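Local coordinates for protein SAM-dependent O-methyltransferase (Leptospira interrogans, PDB 2HNK) that binds S-adenosyl-L-homocysteine in a modified Rossmann fold and probably transfers methyl groups from S-adenosylmethionine to oxygen atoms of its substrates, at residues L52-L55 / T56-G60; I6-E10 / S11-Y15. All blocks are in the same frame, centred on the assembly; numbering follows the deposited sequence.

Contact 1: L52-L55 / T56-G60; sequences LNIL and TKISG. With SO4 (sulfate ion), chain D.
Thr56 turns its hydroxyl back along the helix onto the carbonyl of Leu52, and OG1 donates to Leu52 O at 2.9 Å. The torsion explains it: with chi1 at -61° the oxygen lies beside its own backbone N, the atom that makes the regular helical bond to the same carbonyl. Leu52 O is therefore gripped twice, by N and OG1 of Thr56 coming from opposite faces of the carbonyl plane, with OG1 well above that plane. At the next residue, the Lys57 side chain, extended beyond CG, slants across Asn53, whose OD1 lies 3.4 Å from Lys57 CE. Lys57 NZ donates to O2 of a sulfate ion at 2.8 Å; the ion, probably from the crystallisation liquor, is also held by Arg229, Leu232 and the tag residue His234 of the second subunit, whose Asp215 forms a salt bridge to the same amine. All of this sits in the last two turns of helix 46-59 of the Rossmann-like methyltransferase fold, where Leu52 and Leu55 pack on Ile178 of strand 175-180. On another side of the helix, Ile58 CD1 meets Ile54 CG1 at 3.8 Å, the two side chains crossing at a slant, while Ile58 CG1 leans over Ile54 O at 3.2 Å. Ser59 N closes the last turn on Leu55 O, and Gly60 leaves the helix with a positive phi of 71°.

Contact 2: I6-E10 / S11-Y15; sequences ISLTE and SLEEY
Thr9 caps the N-terminus of helix 10-18: its OG1 accepts from Leu12 N at 3.2 Å, the classic N-cap bond. A chi1 of 59° sets that oxygen between the backbone N and the carbonyl carbon of Thr9, facing into the first turn, where it also touches Leu12 CB. The tight side of the contact gathers round Leu12 CD2. Ile6 CD1 meets Leu12 CD2 tip to tip at 3.7 Å, and Leu8 CD2 comes in at about a right angle, so the extended lead-in folds its apolar groups against the helix start. Leu183 and Gly186 of the second subunit pack on Leu12 and Ile6. Next to this cluster the Glu13 chain lies over Thr9 O, and its carboxylate receives backbone N-H groups of Lys4 and Asn5 of the second subunit; these bonds satisfy the buried group and would help to stabilise its negative charge.

The other side is loose. Ser7, Glu10 and Ser11 are exposed, and Glu10 is tied to the next turn through its backbone, with Glu14 N donating to Glu10 O. The carboxylate of Glu14 pairs with Arg18 one turn further on. Back at the cap, Glu13 CG rests 3.3 Å from Thr9 O, the carbonyl that accepts from Glu13 N.

In the fold
Contact 2 comes first along the chain, at the start of helix 10-18, and contact 1 follows at the end of helix 46-59; helix 25-35 lies between them. They are about 25 Å apart between centres and about 15 Å between nearest atoms. Contact 1 lies against the central sheet, its centre about 12 Å from that of the chain, with Leu52 also packing on Ser74 of the S-adenosyl-L-homocysteine site. Contact 2 is peripheral, its centre about 25 Å from that of the chain. What joins them is the dimer: contact 1 meets Ser217, Arg229 and the Ile58-Ser59 pair of the second subunit, contact 2 that subunit's Lys4, Asn5, Leu183, Gly186, Val188 and Asn205.

Contact 1: L52-L55 / T56-G60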
loop_
_atom_site.group_PDB
_atom_site.type_symbol
_atom_site.label_atom_id
_atom_site.label_comp_id
_atom_site.label_asym_id
_atom_site.label_seq_id
_atom_site.Cartn_x
_atom_site.Cartn_y
_atom_site.Cartn_z
ATOM N N LEU C 52 1.854 5.380 4.897
ATOM C CA LEU C 52 2.031 6.551 4.026
ATOM C C LEU C 52 3.507 6.718 3.629
ATOM O O LEU C 52 3.819 6.998 2.477
ATOM C CB LEU C 52 1.501 7.825 4.703
ATOM C CG LEU C 52 0.027 7.854 5.147
ATOM C CD1 LEU C 52 -0.305 9.152 5.881
ATOM C CD2 LEU C 52 -0.930 7.627 3.984
ATOM N N ASN C 53 4.395 6.522 4.601
ATOM C CA ASN C 53 5.828 6.557 4.373
ATOM C C ASN C 53 6.256 5.581 3.267
ATOM O O ASN C 53 6.825 6.003 2.261
ATOM C CB ASN C 53 6.582 6.306 5.689
ATOM C CG ASN C 53 8.076 6.576 5.574
ATOM O OD1 ASN C 53 8.814 5.790 4.996
ATOM N ND2 ASN C 53 8.523 7.686 6.142
ATOM N N ILE C 54 5.938 4.296 3.427
ATOM C CA ILE C 54 6.338 3.287 2.445
ATOM C C ILE C 54 5.731 3.543 1.060
ATOM O O ILE C 54 6.412 3.418 0.039
ATOM C CB ILE C 54 6.097 1.823 2.952
ATOM C CG1 ILE C 54 7.040 0.845 2.256
ATOM C CG2 ILE C 54 4.651 1.363 2.769
ATOM C CD1 ILE C 54 8.141 0.343 3.141
ATOM N N LEU C 55 4.456 3.923 1.035
ATOM C CA LEU C 55 3.768 4.245 -0.212
ATOM C C LEU C 55 4.417 5.408 -0.956
ATOM O O LEU C 55 4.503 5.390 -2.177
ATOM C CB LEU C 55 2.300 4.563 0.057
ATOM C CG LEU C 55 1.168 3.591 -0.306
ATOM C CD1 LEU C 55 1.570 2.126 -0.450
ATOM C CD2 LEU C 55 0.012 3.756 0.698
ATOM N N THR C 56 4.869 6.416 -0.220
ATOM C CA THR C 56 5.559 7.559 -0.832
ATOM C C THR C 56 6.837 7.098 -1.534
ATOM O O THR C 56 7.096 7.475 -2.669
ATOM C CB THR C 56 5.862 8.652 0.212
ATOM O OG1 THR C 56 4.625 9.123 0.755
ATOM C CG2 THR C 56 6.625 9.827 -0.407
ATOM N N LYS C 57 7.604 6.254 -0.851
ATOM C CA LYS C 57 8.839 5.691 -1.389
ATOM C C LYS C 57 8.612 4.757 -2.583
ATOM O O LYS C 57 9.292 4.870 -3.596
ATOM C CB LYS C 57 9.613 4.970 -0.280
ATOM C CG LYS C 57 9.915 5.843 0.906
ATOM C CD LYS C 57 10.917 5.197 1.837
ATOM C CE LYS C 57 11.426 6.211 2.846
ATOM N NZ LYS C 57 12.507 5.641 3.696
ATOM N N ILE C 58 7.650 3.849 -2.456
ATOM C CA ILE C 58 7.313 2.895 -3.510
ATOM C C ILE C 58 6.885 3.639 -4.778
ATOM O O ILE C 58 7.329 3.306 -5.876
ATOM C CB ILE C 58 6.186 1.902 -3.037
ATOM C CG1 ILE C 58 6.712 0.953 -1.957
ATOM C CG2 ILE C 58 5.600 1.114 -4.196
ATOM C CD1 ILE C 58 5.601 0.175 -1.218
ATOM N N SER C 59 6.041 4.654 -4.610
ATOM C CA SER C 59 5.507 5.423 -5.730
ATOM C C SER C 59 6.533 6.307 -6.454
ATOM O O SER C 59 6.298 6.730 -7.588
ATOM C CB SER C 59 4.338 6.288 -5.257
ATOM O OG SER C 59 4.785 7.343 -4.430
ATOM N N GLY C 60 7.653 6.596 -5.799
ATOM C CA GLY C 60 8.670 7.503 -6.351
ATOM C C GLY C 60 8.247 8.965 -6.368
ATOM O O GLY C 60 8.904 9.791 -7.000
HETATM S S SO4 D . 15.569 5.554 0.767
HETATM O O1 SO4 D . 15.371 4.430 -0.134
HETATM O O2 SO4 D . 14.672 5.457 1.912
HETATM O O3 SO4 D . 16.927 5.557 1.267
HETATM O O4 SO4 D . 15.302 6.777 0.027
#

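Contact 2: I6-E10 / S11-Y15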
loop_
_atom_site.group_PDB
_atom_site.type_symbol
_atom_site.label_atom_id
_atom_site.label_comp_id
_atom_site.label_asym_id
_atom_site.label_seq_id
_atom_site.Cartn_x
_atom_site.Cartn_y
_atom_site.Cartn_z
ATOM N N ILE C 6 -8.369 -10.550 9.005
ATOM C CA ILE C 6 -8.079 -10.972 10.358
ATOM C C ILE C 6 -8.799 -10.099 11.395
ATOM O O ILE C 6 -8.867 -8.881 11.255
ATOM C CB ILE C 6 -6.540 -10.974 10.602
ATOM C CG1 ILE C 6 -6.187 -11.619 11.952
ATOM C CG2 ILE C 6 -5.943 -9.556 10.444
ATOM C CD1 ILE C 6 -4.760 -12.088 12.053
ATOM N N SER C 7 -9.355 -10.742 12.417
ATOM C CA SER C 7 -9.897 -10.035 13.570
ATOM C C SER C 7 -8.746 -9.521 14.423
ATOM O O SER C 7 -7.926 -10.300 14.898
ATOM C CB SER C 7 -10.778 -10.955 14.409
ATOM O OG SER C 7 -11.789 -11.548 13.619
ATOM N N LEU C 8 -8.684 -8.207 14.595
ATOM C CA LEU C 8 -7.634 -7.592 15.387
ATOM C C LEU C 8 -8.029 -7.505 16.844
ATOM O O LEU C 8 -9.172 -7.195 17.167
ATOM C CB LEU C 8 -7.292 -6.198 14.856
ATOM C CG LEU C 8 -6.637 -6.166 13.478
ATOM C CD1 LEU C 8 -6.670 -4.760 12.928
ATOM C CD2 LEU C 8 -5.215 -6.690 13.533
ATOM N N THR C 9 -7.073 -7.802 17.714
ATOM C CA THR C 9 -7.247 -7.649 19.147
ATOM C C THR C 9 -6.211 -6.642 19.617
ATOM O O THR C 9 -5.304 -6.290 18.856
ATOM C CB THR C 9 -7.033 -8.983 19.878
ATOM O OG1 THR C 9 -5.712 -9.468 19.605
ATOM C CG2 THR C 9 -8.063 -10.014 19.425
ATOM N N GLU C 10 -6.352 -6.177 20.854
ATOM C CA GLU C 10 -5.383 -5.281 21.473
ATOM C C GLU C 10 -3.988 -5.884 21.427
ATOM O O GLU C 10 -3.020 -5.225 21.047
ATOM C CB GLU C 10 -5.748 -5.035 22.937
ATOM C CG GLU C 10 -6.323 -3.675 23.254
ATOM C CD GLU C 10 -5.993 -3.243 24.679
ATOM O OE1 GLU C 10 -5.256 -2.245 24.836
ATOM O OE2 GLU C 10 -6.450 -3.908 25.643
ATOM N N SER C 11 -3.902 -7.143 21.840
ATOM C CA SER C 11 -2.651 -7.886 21.873
ATOM C C SER C 11 -1.978 -7.951 20.495
ATOM O O SER C 11 -0.767 -7.781 20.387
ATOM C CB SER C 11 -2.907 -9.295 22.412
ATOM O OG SER C 11 -1.771 -10.121 22.236
ATOM N N LEU C 12 -2.773 -8.200 19.458
ATOM C CA LEU C 12 -2.269 -8.320 18.096
ATOM C C LEU C 12 -1.846 -6.957 17.534
ATOM O O LEU C 12 -0.886 -6.873 16.767
ATOM C CB LEU C 12 -3.304 -9.018 17.198
ATOM C CG LEU C 12 -2.959 -9.492 15.774
ATOM C CD1 LEU C 12 -1.695 -10.385 15.695
ATOM C CD2 LEU C 12 -4.150 -10.205 15.163
ATOM N N GLU C 13 -2.547 -5.901 17.943
ATOM C CA GLU C 13 -2.192 -4.530 17.561
ATOM C C GLU C 13 -0.876 -4.072 18.193
ATOM O O GLU C 13 -0.090 -3.355 17.570
ATOM C CB GLU C 13 -3.340 -3.549 17.859
ATOM C CG GLU C 13 -4.555 -3.766 16.938
ATOM C CD GLU C 13 -5.582 -2.644 16.986
ATOM O OE1 GLU C 13 -5.771 -2.030 18.063
ATOM O OE2 GLU C 13 -6.216 -2.387 15.942
ATOM N N GLU C 14 -0.639 -4.513 19.426
ATOM C CA GLU C 14 0.631 -4.274 20.098
ATOM C C GLU C 14 1.776 -5.039 19.418
ATOM O O GLU C 14 2.879 -4.510 19.271
ATOM C CB GLU C 14 0.531 -4.630 21.583
ATOM C CG GLU C 14 1.807 -4.350 22.387
ATOM C CD GLU C 14 2.223 -2.869 22.427
ATOM O OE1 GLU C 14 3.400 -2.600 22.756
ATOM O OE2 GLU C 14 1.389 -1.969 22.144
ATOM N N TYR C 15 1.499 -6.269 18.993
ATOM C CA TYR C 15 2.453 -7.038 18.202
ATOM C C TYR C 15 2.809 -6.298 16.897
ATOM O O TYR C 15 3.989 -6.143 16.572
ATOM C CB TYR C 15 1.926 -8.453 17.906
ATOM C CG TYR C 15 2.861 -9.241 17.020
ATOM C CD1 TYR C 15 3.815 -10.101 17.575
ATOM C CD2 TYR C 15 2.825 -9.101 15.629
ATOM C CE1 TYR C 15 4.683 -10.807 16.777
ATOM C CE2 TYR C 15 3.691 -9.800 14.822
ATOM C CZ TYR C 15 4.621 -10.656 15.399
ATOM O OH TYR C 15 5.491 -11.363 14.609
#